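Local coordinates for DNA repair protein RecN (Deinococcus radiodurans, PDB 4ABY) that hydrolyses ATP and, as an SMC-like protein, probably takes part in the recombinational repair of double-strand breaks in DNA, at residues L169-V174 / A232-E237; F261-L266 / S275-R280; A88-I93 / R119-A124; S41-R46 / L100-F105; I334-Q339 / A356-R361. All blocks are in the same frame, centred on the assembly; numbering follows the deposited sequence.

From the N terminus, contact 4 opens at 41-46 and closes at 100-105, joining two neighbouring strands of an antiparallel sheet and closing a loop that holds strands 51-57 and 62-67 and helix 69-83. Contact 3 starts within that loop, at 88-93, and ends beyond it, at 119-124, so the two cross; strand 99-105 pairs with strand 116-122, and they touch. The other three follow in series. Contact 1 closes a mostly helical loop between 169-174 and 232-237, contact 2 a hairpin with an eight-residue connection, and these also touch, where Arg234 and Leu170 pack on Val277. Contact 5, the last, joins helix 330-343 to 356-361, about 15 Å from contact 2 at the nearest atoms.

Contact 1: L169-V174 / A232-E237; sequences LLDRRV and AARERE
Asp171 and Arg234 form a two-pronged salt bridge. The guanidinium grips the carboxylate side-on: NE of Arg234 reaches OD1 of Asp171 at 2.9 Å, and NH2 of Arg234 reaches OD2 of Asp171 at 2.8 Å, the latter bond being fairly straight (163° at the hydrogen). Both oxygens use their syn lone pairs, and with the two planes only 19° apart the groups are nearly coplanar and meet edge to edge. Arginine suits the place because its chain, extended from CG to NE, spans the gap from a helix to the last turn of another, whereas the short aspartate needs only to swing CG beside its own backbone N (chi1 -81°).

Beside this polar pair the contact is apolar. Leu170 sets its CD2 3.8 Å from CB of Arg234, and its CD1 near the carbonyl of the same residue. Val174 inserts CG1 between two neighbours, 3.6 Å from CB of Ala233 and 3.5 Å from CG of Glu237; the small Ala233 leaves space for the valine methyl.

Further out, Glu237 is held by its neighbour Arg236, whose NE meets Glu237 OE2 at 3.2 Å, while Arg236 NH1 bridges to Glu177. Arg234 has weaker secondary acceptors in the carbonyls of Tyr272 and Ser275.

Val174 is the N-cap of helix 175-197, so this junction brings the end of helix 163-171 and the start of helix 175-197 against the long helix 214-249. Strands 258-266 and 276-282 adjoin it, through Phe261 and Leu263 of the first and Val277 of the second.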
# COMPACT_ATOMS: atom_id res chain seq x y z
N LEU A 169 -10.69 -4.94 -8.56
CA LEU A 169 -10.08 -4.08 -9.56
C LEU A 169 -10.84 -4.14 -10.87
O LEU A 169 -11.11 -3.12 -11.50
CB LEU A 169 -8.62 -4.48 -9.79
CG LEU A 169 -7.54 -3.77 -8.99
CD1 LEU A 169 -7.91 -3.64 -7.52
CD2 LEU A 169 -6.21 -4.49 -9.15
N LEU A 170 -11.20 -5.36 -11.29
CA LEU A 170 -11.86 -5.57 -12.57
C LEU A 170 -13.37 -5.38 -12.46
O LEU A 170 -14.01 -4.84 -13.36
CB LEU A 170 -11.54 -6.96 -13.11
CG LEU A 170 -12.00 -7.31 -14.52
CD1 LEU A 170 -11.57 -6.25 -15.52
CD2 LEU A 170 -11.47 -8.68 -14.92
N ASP A 171 -13.93 -5.82 -11.34
CA ASP A 171 -15.38 -5.79 -11.16
C ASP A 171 -15.96 -4.39 -11.01
O ASP A 171 -17.17 -4.20 -11.18
CB ASP A 171 -15.81 -6.69 -10.00
CG ASP A 171 -15.87 -8.16 -10.39
OD1 ASP A 171 -15.29 -8.52 -11.43
OD2 ASP A 171 -16.52 -8.94 -9.66
N ARG A 172 -15.12 -3.41 -10.68
CA ARG A 172 -15.61 -2.03 -10.57
C ARG A 172 -15.52 -1.31 -11.91
O ARG A 172 -15.72 -0.10 -11.99
CB ARG A 172 -14.92 -1.25 -9.44
CG ARG A 172 -13.41 -1.09 -9.55
CD ARG A 172 -12.85 -0.53 -8.25
NE ARG A 172 -11.39 -0.64 -8.14
CZ ARG A 172 -10.55 0.39 -8.18
NH1 ARG A 172 -11.01 1.63 -8.33
NH2 ARG A 172 -9.24 0.18 -8.07
N ARG A 173 -15.22 -2.09 -12.95
CA ARG A 173 -15.23 -1.60 -14.33
C ARG A 173 -16.48 -2.12 -15.04
O ARG A 173 -16.82 -1.67 -16.14
CB ARG A 173 -13.98 -2.07 -15.07
CG ARG A 173 -12.68 -1.69 -14.39
CD ARG A 173 -12.38 -0.20 -14.53
NE ARG A 173 -11.65 0.09 -15.76
CZ ARG A 173 -10.81 1.11 -15.91
NH1 ARG A 173 -10.60 1.95 -14.90
NH2 ARG A 173 -10.19 1.29 -17.06
N VAL A 174 -17.15 -3.07 -14.40
CA VAL A 174 -18.36 -3.66 -14.97
C VAL A 174 -19.46 -3.75 -13.92
O VAL A 174 -20.14 -4.77 -13.81
CB VAL A 174 -18.08 -5.07 -15.57
CG1 VAL A 174 -17.10 -4.96 -16.72
CG2 VAL A 174 -17.55 -6.01 -14.50
N ALA A 232 -18.01 -12.33 -19.55
CA ALA A 232 -17.84 -11.69 -20.85
C ALA A 232 -17.45 -10.23 -20.69
O ALA A 232 -16.60 -9.72 -21.43
CB ALA A 232 -19.11 -11.82 -21.67
N ALA A 233 -18.08 -9.56 -19.74
CA ALA A 233 -17.77 -8.17 -19.46
C ALA A 233 -16.38 -8.07 -18.86
O ALA A 233 -15.61 -7.19 -19.22
CB ALA A 233 -18.79 -7.59 -18.50
N ARG A 234 -16.07 -8.99 -17.96
CA ARG A 234 -14.75 -9.04 -17.34
C ARG A 234 -13.66 -9.12 -18.41
O ARG A 234 -12.80 -8.24 -18.49
CB ARG A 234 -14.65 -10.21 -16.36
CG ARG A 234 -15.37 -9.97 -15.04
CD ARG A 234 -15.38 -11.22 -14.18
NE ARG A 234 -15.86 -10.95 -12.82
CZ ARG A 234 -16.12 -11.89 -11.92
NH1 ARG A 234 -15.97 -13.17 -12.23
NH2 ARG A 234 -16.55 -11.55 -10.71
N GLU A 235 -13.71 -10.16 -19.23
CA GLU A 235 -12.74 -10.32 -20.31
C GLU A 235 -12.75 -9.12 -21.26
O GLU A 235 -11.71 -8.75 -21.81
CB GLU A 235 -13.01 -11.61 -21.09
CG GLU A 235 -12.51 -12.88 -20.41
CD GLU A 235 -13.00 -14.14 -21.10
OE1 GLU A 235 -14.16 -14.17 -21.56
OE2 GLU A 235 -12.22 -15.12 -21.19
N ARG A 236 -13.92 -8.53 -21.45
CA ARG A 236 -14.06 -7.38 -22.33
C ARG A 236 -13.30 -6.18 -21.80
O ARG A 236 -12.54 -5.54 -22.53
CB ARG A 236 -15.54 -7.01 -22.50
CG ARG A 236 -15.79 -5.82 -23.41
CD ARG A 236 -17.23 -5.32 -23.29
NE ARG A 236 -17.43 -4.48 -22.11
CZ ARG A 236 -18.51 -4.54 -21.33
NH1 ARG A 236 -19.48 -5.40 -21.59
NH2 ARG A 236 -18.61 -3.74 -20.27
N GLU A 237 -13.49 -5.89 -20.51
CA GLU A 237 -12.92 -4.70 -19.90
C GLU A 237 -11.52 -4.92 -19.35
O GLU A 237 -10.90 -3.99 -18.85
CB GLU A 237 -13.84 -4.19 -18.79
CG GLU A 237 -15.14 -3.59 -19.29
CD GLU A 237 -14.91 -2.35 -20.13
OE1 GLU A 237 -14.58 -1.29 -19.55
OE2 GLU A 237 -15.08 -2.43 -21.37

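Contact 2: F261-L266 / S275-R280; sequences FALSAL and SDVLLR
Ala262 and Leu278 exchange two backbone hydrogen bonds, Ala262 N to Leu278 O at 2.8 Å and Leu278 N to Ala262 O at 2.9 Å. Ser264 and Asp276 repeat the pattern, with Ser264 N to Asp276 O at 2.8 Å and Asp276 N to Ser264 O at 2.7 Å, so the peptide groups of both hydrogen-bonded pairs are satisfied by the partner strand. Polar side chains look beyond it: Ser275 OG bonds Asp231, Asp276 OD1 bonds the hydroxyl of Tyr272, and Arg280 pairs with Glu260.

One face carries Phe261, Leu263, Val277 and Leu279, large apolar groups that suit the side turned to helices 163-171 and 214-249. CD1 of Leu279 lies over the face of the Phe261 ring, 3.6 Å from its centroid, a CH-pi contact made possible by Leu279 CG standing anti to N (chi1 -176°). Next to it, CD2 of Leu263 rests 3.5 Å from CG2 of Val277. Replacing Phe261 with an alanine would probably leave Leu279 CD1 without the ring it lies over and open a gap toward Leu241 and Val242.

Two adjacent antiparallel strands joined by a short connection make this a beta-hairpin, a separate two-stranded sheet of the RecN head.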
# COMPACT_ATOMS: atom_id res chain seq x y z
N PHE A 261 -5.35 -10.10 -16.55
CA PHE A 261 -6.33 -10.65 -15.63
C PHE A 261 -6.77 -12.02 -16.12
O PHE A 261 -7.19 -12.17 -17.26
CB PHE A 261 -7.54 -9.73 -15.50
CG PHE A 261 -7.32 -8.56 -14.58
CD1 PHE A 261 -7.36 -8.73 -13.21
CD2 PHE A 261 -7.06 -7.30 -15.09
CE1 PHE A 261 -7.15 -7.67 -12.37
CE2 PHE A 261 -6.86 -6.23 -14.25
CZ PHE A 261 -6.90 -6.41 -12.88
N ALA A 262 -6.67 -13.01 -15.25
CA ALA A 262 -7.07 -14.37 -15.60
C ALA A 262 -8.34 -14.76 -14.87
O ALA A 262 -8.45 -14.60 -13.65
CB ALA A 262 -5.96 -15.35 -15.29
N LEU A 263 -9.31 -15.28 -15.63
CA LEU A 263 -10.52 -15.82 -15.03
C LEU A 263 -10.35 -17.31 -14.82
O LEU A 263 -9.93 -18.04 -15.72
CB LEU A 263 -11.73 -15.56 -15.91
CG LEU A 263 -11.89 -14.12 -16.39
CD1 LEU A 263 -13.24 -13.92 -17.04
CD2 LEU A 263 -11.71 -13.16 -15.23
N SER A 264 -10.66 -17.77 -13.61
CA SER A 264 -10.57 -19.18 -13.28
C SER A 264 -11.97 -19.70 -13.01
O SER A 264 -12.67 -19.20 -12.13
CB SER A 264 -9.67 -19.35 -12.05
OG SER A 264 -9.41 -20.72 -11.78
N ALA A 265 -12.41 -20.69 -13.78
CA ALA A 265 -13.78 -21.19 -13.64
C ALA A 265 -13.95 -22.00 -12.36
O ALA A 265 -13.19 -22.92 -12.08
CB ALA A 265 -14.19 -22.01 -14.85
N LEU A 266 -14.97 -21.64 -11.59
CA LEU A 266 -15.25 -22.29 -10.32
C LEU A 266 -16.07 -23.55 -10.52
O LEU A 266 -16.80 -23.68 -11.50
CB LEU A 266 -15.99 -21.33 -9.39
CG LEU A 266 -15.26 -20.04 -9.02
CD1 LEU A 266 -16.23 -19.03 -8.43
CD2 LEU A 266 -14.14 -20.32 -8.04
N SER A 275 -16.61 -17.25 -11.79
CA SER A 275 -15.17 -17.41 -11.93
C SER A 275 -14.39 -16.58 -10.92
O SER A 275 -14.87 -15.55 -10.45
CB SER A 275 -14.73 -17.01 -13.34
OG SER A 275 -15.48 -17.69 -14.33
N ASP A 276 -13.19 -17.05 -10.59
CA ASP A 276 -12.23 -16.30 -9.79
C ASP A 276 -11.50 -15.32 -10.69
O ASP A 276 -11.16 -15.65 -11.82
CB ASP A 276 -11.21 -17.25 -9.17
CG ASP A 276 -11.62 -17.75 -7.80
OD1 ASP A 276 -12.32 -17.00 -7.08
OD2 ASP A 276 -11.22 -18.87 -7.43
N VAL A 277 -11.25 -14.11 -10.20
CA VAL A 277 -10.51 -13.14 -10.99
C VAL A 277 -9.13 -12.90 -10.40
O VAL A 277 -9.01 -12.40 -9.28
CB VAL A 277 -11.27 -11.82 -11.15
CG1 VAL A 277 -10.36 -10.77 -11.77
CG2 VAL A 277 -12.52 -12.02 -12.00
N LEU A 278 -8.10 -13.25 -11.15
CA LEU A 278 -6.73 -13.19 -10.66
C LEU A 278 -5.88 -12.23 -11.48
O LEU A 278 -6.06 -12.11 -12.69
CB LEU A 278 -6.09 -14.58 -10.67
CG LEU A 278 -6.81 -15.63 -9.83
CD1 LEU A 278 -6.87 -16.97 -10.55
CD2 LEU A 278 -6.14 -15.75 -8.47
N LEU A 279 -4.95 -11.55 -10.81
CA LEU A 279 -4.05 -10.62 -11.48
C LEU A 279 -2.65 -11.23 -11.58
O LEU A 279 -2.03 -11.53 -10.56
CB LEU A 279 -4.00 -9.30 -10.73
CG LEU A 279 -3.14 -8.23 -11.40
CD1 LEU A 279 -3.66 -7.97 -12.81
CD2 LEU A 279 -3.13 -6.95 -10.58
N ARG A 280 -2.17 -11.40 -12.80
CA ARG A 280 -0.88 -12.03 -13.04
C ARG A 280 0.09 -11.04 -13.68
O ARG A 280 -0.32 -10.19 -14.47
CB ARG A 280 -1.06 -13.26 -13.93
CG ARG A 280 -2.05 -14.28 -13.35
CD ARG A 280 -2.26 -15.47 -14.28
NE ARG A 280 -1.08 -16.31 -14.40
CZ ARG A 280 -0.64 -16.81 -15.55
NH1 ARG A 280 -1.30 -16.55 -16.67
NH2 ARG A 280 0.45 -17.57 -15.58

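Contact 3: A88-I93 / R119-A124; sequences ANHDLI and RRLSSA
His90 reaches toward Ser122 because its first torsion (chi1 -82°) sets the ring's CG beside the backbone N, and Leu121 turns its own CG likewise (chi1 -71°), which aims both methyls at the loop 88-93. CD1 of Leu121 then lies 3.4 Å from O of Asn89, and CD2 of Leu121 lies 3.8 Å from CB of Ala88. CD1 of Ile93 completes the apolar patch from the other end of the loop, 4.1 Å from CB of Leu121. A branched leucine fits here, one methyl set against Ala88 and the other against the carbonyl of Asn89.

Both imidazole nitrogens face carbonyl oxygens. NE2 of His90 makes a weak, bent bond to O of Ser122 (2.8 Å, 124° at the hydrogen), whereas O of Ala88 lies in the ring plane, 3.1 Å from ND1 of His90, though the donor stands above the carbonyl plane. Asn89 OD1 accepts from N of Asp91, an Asx turn that shapes the same loop. A leucine in place of His90 would probably leave the carbonyls of Ala88 and Ser122 without these partners and that end of the loop less firmly tied to the strand.

With an acceptor at each nitrogen, the surroundings would tend to stabilise a doubly protonated, positively charged histidine, though the weakness of one bond makes this tentative.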
# COMPACT_ATOMS: atom_id res chain seq x y z
N ALA A 88 3.83 -9.18 15.88
CA ALA A 88 4.37 -8.64 17.12
C ALA A 88 5.87 -8.90 17.17
O ALA A 88 6.34 -9.74 17.93
CB ALA A 88 3.69 -9.25 18.31
N ASN A 89 6.61 -8.17 16.34
CA ASN A 89 8.05 -8.36 16.22
C ASN A 89 8.80 -7.75 17.39
O ASN A 89 8.97 -6.53 17.45
CB ASN A 89 8.55 -7.77 14.90
CG ASN A 89 9.97 -8.15 14.60
OD1 ASN A 89 10.61 -8.86 15.37
ND2 ASN A 89 10.48 -7.67 13.47
N HIS A 90 9.26 -8.59 18.31
CA HIS A 90 9.96 -8.11 19.49
C HIS A 90 11.37 -7.61 19.19
O HIS A 90 12.00 -6.99 20.05
CB HIS A 90 9.99 -9.19 20.57
CG HIS A 90 8.73 -9.26 21.37
ND1 HIS A 90 7.49 -9.45 20.79
CD2 HIS A 90 8.52 -9.17 22.70
CE1 HIS A 90 6.57 -9.46 21.74
NE2 HIS A 90 7.16 -9.30 22.90
N ASP A 91 11.84 -7.87 17.98
CA ASP A 91 13.14 -7.37 17.55
C ASP A 91 13.09 -5.84 17.46
O ASP A 91 14.11 -5.16 17.55
CB ASP A 91 13.53 -7.95 16.19
CG ASP A 91 13.52 -9.48 16.18
OD1 ASP A 91 13.30 -10.08 17.25
OD2 ASP A 91 13.74 -10.07 15.09
N LEU A 92 11.88 -5.32 17.29
CA LEU A 92 11.67 -3.89 17.15
C LEU A 92 11.88 -3.12 18.45
O LEU A 92 12.11 -1.91 18.42
CB LEU A 92 10.27 -3.61 16.60
CG LEU A 92 10.14 -3.52 15.09
CD1 LEU A 92 11.15 -4.41 14.42
CD2 LEU A 92 8.72 -3.87 14.68
N ILE A 93 11.79 -3.81 19.59
CA ILE A 93 11.98 -3.16 20.89
C ILE A 93 13.44 -2.73 21.06
O ILE A 93 14.36 -3.52 20.82
CB ILE A 93 11.58 -4.07 22.06
CG1 ILE A 93 10.21 -4.71 21.81
CG2 ILE A 93 11.56 -3.29 23.36
CD1 ILE A 93 9.74 -5.60 22.93
N ARG A 119 0.02 0.64 19.64
CA ARG A 119 0.50 -0.72 19.74
C ARG A 119 1.67 -0.73 20.71
O ARG A 119 2.64 -0.01 20.52
CB ARG A 119 0.95 -1.22 18.36
CG ARG A 119 1.39 -2.67 18.32
CD ARG A 119 0.24 -3.62 18.60
NE ARG A 119 0.59 -4.99 18.23
CZ ARG A 119 0.44 -5.49 17.01
NH1 ARG A 119 -0.06 -4.74 16.04
NH2 ARG A 119 0.79 -6.74 16.76
N ARG A 120 1.56 -1.53 21.77
CA ARG A 120 2.61 -1.65 22.77
C ARG A 120 3.16 -3.06 22.78
O ARG A 120 2.41 -4.02 22.91
CB ARG A 120 2.08 -1.31 24.17
CG ARG A 120 3.12 -1.45 25.27
CD ARG A 120 2.52 -1.17 26.65
NE ARG A 120 1.68 -2.28 27.11
CZ ARG A 120 2.14 -3.35 27.76
NH1 ARG A 120 3.43 -3.46 28.03
NH2 ARG A 120 1.31 -4.31 28.14
N LEU A 121 4.48 -3.19 22.65
CA LEU A 121 5.11 -4.50 22.74
C LEU A 121 5.93 -4.58 24.01
O LEU A 121 6.69 -3.67 24.32
CB LEU A 121 5.99 -4.76 21.52
CG LEU A 121 5.24 -5.00 20.22
CD1 LEU A 121 6.23 -5.37 19.13
CD2 LEU A 121 4.20 -6.09 20.40
N SER A 122 5.78 -5.68 24.73
CA SER A 122 6.47 -5.84 25.99
C SER A 122 7.50 -6.95 25.89
O SER A 122 7.23 -8.01 25.33
CB SER A 122 5.48 -6.15 27.11
OG SER A 122 6.16 -6.38 28.33
N SER A 123 8.69 -6.70 26.41
CA SER A 123 9.77 -7.68 26.39
C SER A 123 9.38 -8.90 27.22
O SER A 123 10.00 -9.97 27.10
CB SER A 123 11.06 -7.07 26.93
OG SER A 123 12.10 -8.04 26.99
N ALA A 124 8.33 -8.77 27.99
CA ALA A 124 7.81 -9.88 28.75
C ALA A 124 7.31 -10.95 27.81
O ALA A 124 7.45 -12.13 28.08
CB ALA A 124 6.69 -9.43 29.63

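Contact 4: S41-R46 / L100-F105; sequences SRLEIR and LLVTGF
Glu44 and Thr103 pair backbone to backbone, with Glu44 N to Thr103 O at 2.7 Å and Thr103 N to Glu44 O at 2.9 Å, in the middle of an antiparallel ladder whose strand axes run 174° apart. Arg46 with Leu101 and Arg42 with Phe105 continue it. At the Phe105 end the ladder is irregular: O of Phe105 accepts from Ser41 N at 2.7 Å and from Arg42 N at 3.3 Å, so two residues face one. That is a classic beta bulge.

The two faces of the ladder differ. Leu43, Ile45 and Val102 are buried on one, packed on helix 69-83, with Gly104 opposite Leu43. Branched and apolar side chains are apt there, and CD1 of Leu43 comes to 4.3 Å from CG1 of Val102. Leu43 turns its CG anti to N (chi1 -179°), which brings that methyl over to the partner strand.

The other face is partly exposed and more open to solvent, and mixes long charged chains with Leu101 and Phe105. Arg42 NE bonds OE2 of Glu44 at 3.2 Å on the oxygen's anti lone pair, in the guanidinium plane. The same OE2 of Glu44 lies 3.6 Å from CE1 of Phe105, the carboxylate and ring planes being 48° apart. Arg46 bends its chain so that NH2 rests 3.7 Å from CB of Leu101, an oblique contact between the charged group and an alkyl carbon.

Within the sheet, strand 42-48 is flanked by strand 51-57 on its other side, and strand 99-105 by strand 116-122. Helix 69-83 sets Ile75, Ala79, Leu80 and Leu82 onto the buried face; this helix contains residues of the predicted ATP-binding site.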
# COMPACT_ATOMS: atom_id res chain seq x y z
N SER A 41 -1.76 12.76 11.40
CA SER A 41 -1.28 14.08 11.80
C SER A 41 -0.02 14.01 12.65
O SER A 41 0.87 14.86 12.53
CB SER A 41 -2.37 14.82 12.58
OG SER A 41 -3.57 14.91 11.84
N ARG A 42 0.05 13.00 13.51
CA ARG A 42 1.13 12.90 14.47
C ARG A 42 1.50 11.44 14.71
O ARG A 42 0.66 10.54 14.56
CB ARG A 42 0.72 13.57 15.79
CG ARG A 42 1.82 13.71 16.82
CD ARG A 42 1.34 14.57 17.99
NE ARG A 42 2.21 14.44 19.16
CZ ARG A 42 3.27 15.20 19.39
NH1 ARG A 42 3.61 16.17 18.54
NH2 ARG A 42 4.01 15.01 20.48
N LEU A 43 2.75 11.21 15.07
CA LEU A 43 3.25 9.86 15.28
C LEU A 43 4.20 9.86 16.46
O LEU A 43 5.18 10.61 16.48
CB LEU A 43 3.98 9.37 14.02
CG LEU A 43 4.56 7.96 14.01
CD1 LEU A 43 3.48 6.92 14.25
CD2 LEU A 43 5.28 7.70 12.70
N GLU A 44 3.92 9.03 17.45
CA GLU A 44 4.76 8.96 18.63
C GLU A 44 5.38 7.58 18.78
O GLU A 44 4.67 6.59 18.89
CB GLU A 44 3.97 9.31 19.89
CG GLU A 44 3.40 10.71 19.90
CD GLU A 44 2.64 11.01 21.17
OE1 GLU A 44 2.65 10.15 22.08
OE2 GLU A 44 2.04 12.10 21.27
N ILE A 45 6.70 7.53 18.78
CA ILE A 45 7.40 6.26 18.90
C ILE A 45 8.30 6.29 20.12
O ILE A 45 9.06 7.23 20.31
CB ILE A 45 8.24 5.96 17.65
CG1 ILE A 45 7.36 5.91 16.40
CG2 ILE A 45 8.98 4.65 17.81
CD1 ILE A 45 8.14 5.81 15.11
N ARG A 46 8.21 5.26 20.95
CA ARG A 46 9.06 5.18 22.14
C ARG A 46 9.76 3.83 22.22
O ARG A 46 9.13 2.78 22.09
CB ARG A 46 8.24 5.46 23.40
CG ARG A 46 9.08 5.64 24.66
CD ARG A 46 8.19 5.81 25.89
NE ARG A 46 7.21 4.74 26.01
CZ ARG A 46 7.43 3.57 26.61
NH1 ARG A 46 8.62 3.32 27.15
NH2 ARG A 46 6.48 2.65 26.66
N LEU A 100 8.18 -1.15 24.08
CA LEU A 100 8.01 -0.05 23.14
C LEU A 100 6.55 0.33 23.00
O LEU A 100 5.66 -0.44 23.33
CB LEU A 100 8.61 -0.40 21.77
CG LEU A 100 7.97 -1.46 20.87
CD1 LEU A 100 6.66 -0.97 20.27
CD2 LEU A 100 8.93 -1.81 19.76
N LEU A 101 6.31 1.53 22.48
CA LEU A 101 4.96 2.04 22.31
C LEU A 101 4.88 2.84 21.02
O LEU A 101 5.76 3.64 20.73
CB LEU A 101 4.58 2.93 23.49
CG LEU A 101 3.27 3.71 23.33
CD1 LEU A 101 2.09 2.85 23.74
CD2 LEU A 101 3.33 4.97 24.16
N VAL A 102 3.82 2.63 20.26
CA VAL A 102 3.60 3.38 19.03
C VAL A 102 2.20 3.98 19.01
O VAL A 102 1.22 3.27 18.89
CB VAL A 102 3.76 2.50 17.79
CG1 VAL A 102 3.56 3.32 16.54
CG2 VAL A 102 5.13 1.83 17.80
N THR A 103 2.12 5.30 19.14
CA THR A 103 0.84 5.99 19.10
C THR A 103 0.71 6.81 17.82
O THR A 103 1.65 7.50 17.42
CB THR A 103 0.66 6.92 20.32
OG1 THR A 103 1.10 6.25 21.51
CG2 THR A 103 -0.80 7.32 20.49
N GLY A 104 -0.45 6.72 17.17
CA GLY A 104 -0.71 7.49 15.96
C GLY A 104 -1.99 8.29 16.05
O GLY A 104 -3.00 7.79 16.54
N PHE A 105 -1.96 9.53 15.56
CA PHE A 105 -3.13 10.40 15.62
C PHE A 105 -3.59 10.86 14.25
O PHE A 105 -2.81 11.41 13.48
CB PHE A 105 -2.83 11.62 16.49
CG PHE A 105 -2.37 11.29 17.87
CD1 PHE A 105 -1.07 10.89 18.10
CD2 PHE A 105 -3.25 11.36 18.94
CE1 PHE A 105 -0.63 10.58 19.37
CE2 PHE A 105 -2.82 11.05 20.22
CZ PHE A 105 -1.51 10.66 20.43

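Contact 5: I334-Q339 / A356-R361; sequences IAVAEQ and AQIAAR
Ala337 faces Ile358 and Arg361 where helix 330-343 meets segment 356-361. That helix is the crossover of a beta-alpha-beta unit linking the parallel, adjacent strands 318-321 and 348-352, and segment 356-361 follows the second strand. The contact therefore packs the crossover helix against the short helix that comes just after it, within the P-loop NTPase fold of the head domain.

The apolar part depends on a small residue. CB of Ala337 sits 3.6 Å from O of Gln357 and 3.8 Å from CG of Arg361, and a CA to CA separation of 4.6 Å between Ala337 and Ile358 shows how near the two backbones come; alanine leaves room for this. On one side CD1 of Ile358 approaches CG1 of Val336 at 4.3 Å, while toward the surface CG1 of Ile334 touches CG of Gln357 at 3.8 Å, using the aliphatic part of a side chain whose amide leads away.

The charged part lies at the other end. Arg361 folds back through bends at chi2 and chi3, laying its guanidinium with one face over O of Ala337. Glu338 starts away from the partner but is turned back by its bend at chi2 (58°). One oxygen then serves both donors: OE1 of Glu338 takes a weak bond from NH1 of Arg361 and a shorter one from NH2 of Arg361 at 2.6 Å, which approaches 41° out of the carboxylate plane.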
# COMPACT_ATOMS: atom_id res chain seq x y z
N ILE A 334 12.79 9.48 -11.85
CA ILE A 334 11.98 10.68 -12.08
C ILE A 334 10.51 10.33 -12.32
O ILE A 334 9.61 11.00 -11.82
CB ILE A 334 12.51 11.50 -13.27
CG1 ILE A 334 13.77 12.27 -12.86
CG2 ILE A 334 11.44 12.45 -13.78
CD1 ILE A 334 14.38 13.08 -13.98
N ALA A 335 10.28 9.27 -13.10
CA ALA A 335 8.92 8.81 -13.37
C ALA A 335 8.22 8.40 -12.08
O ALA A 335 7.03 8.66 -11.91
CB ALA A 335 8.94 7.66 -14.35
N VAL A 336 8.96 7.77 -11.18
CA VAL A 336 8.42 7.37 -9.89
C VAL A 336 8.06 8.60 -9.06
O VAL A 336 6.96 8.68 -8.52
CB VAL A 336 9.39 6.46 -9.10
CG1 VAL A 336 8.95 6.33 -7.66
CG2 VAL A 336 9.47 5.09 -9.75
N ALA A 337 8.97 9.56 -8.97
CA ALA A 337 8.70 10.79 -8.24
C ALA A 337 7.44 11.47 -8.78
O ALA A 337 6.66 12.03 -8.02
CB ALA A 337 9.88 11.72 -8.31
N GLU A 338 7.26 11.41 -10.09
CA GLU A 338 6.10 12.03 -10.71
C GLU A 338 4.80 11.32 -10.30
O GLU A 338 3.80 11.97 -10.01
CB GLU A 338 6.25 12.06 -12.23
CG GLU A 338 5.03 12.59 -12.97
CD GLU A 338 4.64 14.00 -12.54
OE1 GLU A 338 5.54 14.81 -12.26
OE2 GLU A 338 3.42 14.29 -12.50
N GLN A 339 4.82 9.99 -10.28
CA GLN A 339 3.64 9.23 -9.88
C GLN A 339 3.31 9.46 -8.41
O GLN A 339 2.15 9.65 -8.05
CB GLN A 339 3.83 7.74 -10.16
CG GLN A 339 3.81 7.40 -11.63
CD GLN A 339 2.56 7.91 -12.32
OE1 GLN A 339 1.44 7.53 -11.96
NE2 GLN A 339 2.73 8.78 -13.31
N ALA A 356 17.68 12.03 -4.82
CA ALA A 356 17.30 13.44 -4.79
C ALA A 356 16.09 13.71 -5.69
O ALA A 356 15.30 14.62 -5.41
CB ALA A 356 18.46 14.32 -5.19
N GLN A 357 15.95 12.94 -6.76
CA GLN A 357 14.83 13.11 -7.67
C GLN A 357 13.51 12.96 -6.93
O GLN A 357 12.58 13.76 -7.13
CB GLN A 357 14.90 12.09 -8.81
CG GLN A 357 16.03 12.32 -9.78
CD GLN A 357 17.36 11.81 -9.26
OE1 GLN A 357 17.42 10.77 -8.61
NE2 GLN A 357 18.43 12.53 -9.56
N ILE A 358 13.42 11.95 -6.08
CA ILE A 358 12.20 11.69 -5.34
C ILE A 358 11.98 12.70 -4.23
O ILE A 358 10.88 13.23 -4.07
CB ILE A 358 12.21 10.26 -4.78
CG1 ILE A 358 12.37 9.26 -5.92
CG2 ILE A 358 10.93 10.00 -3.99
CD1 ILE A 358 12.40 7.82 -5.47
N ALA A 359 13.02 12.98 -3.46
CA ALA A 359 12.93 13.92 -2.34
C ALA A 359 12.44 15.29 -2.79
O ALA A 359 11.59 15.90 -2.14
CB ALA A 359 14.26 14.04 -1.63
N ALA A 360 12.98 15.75 -3.91
CA ALA A 360 12.70 17.10 -4.40
C ALA A 360 11.23 17.35 -4.75
O ALA A 360 10.81 18.49 -4.92
CB ALA A 360 13.58 17.41 -5.60
N ARG A 361 10.45 16.28 -4.86
CA ARG A 361 9.04 16.41 -5.23
C ARG A 361 8.12 16.36 -4.02
O ARG A 361 6.90 16.43 -4.16
CB ARG A 361 8.65 15.32 -6.23
CG ARG A 361 9.44 15.36 -7.52
CD ARG A 361 9.12 16.62 -8.30
NE ARG A 361 7.72 16.67 -8.68
CZ ARG A 361 7.21 16.05 -9.74
NH1 ARG A 361 8.00 15.33 -10.53
NH2 ARG A 361 5.91 16.15 -10.01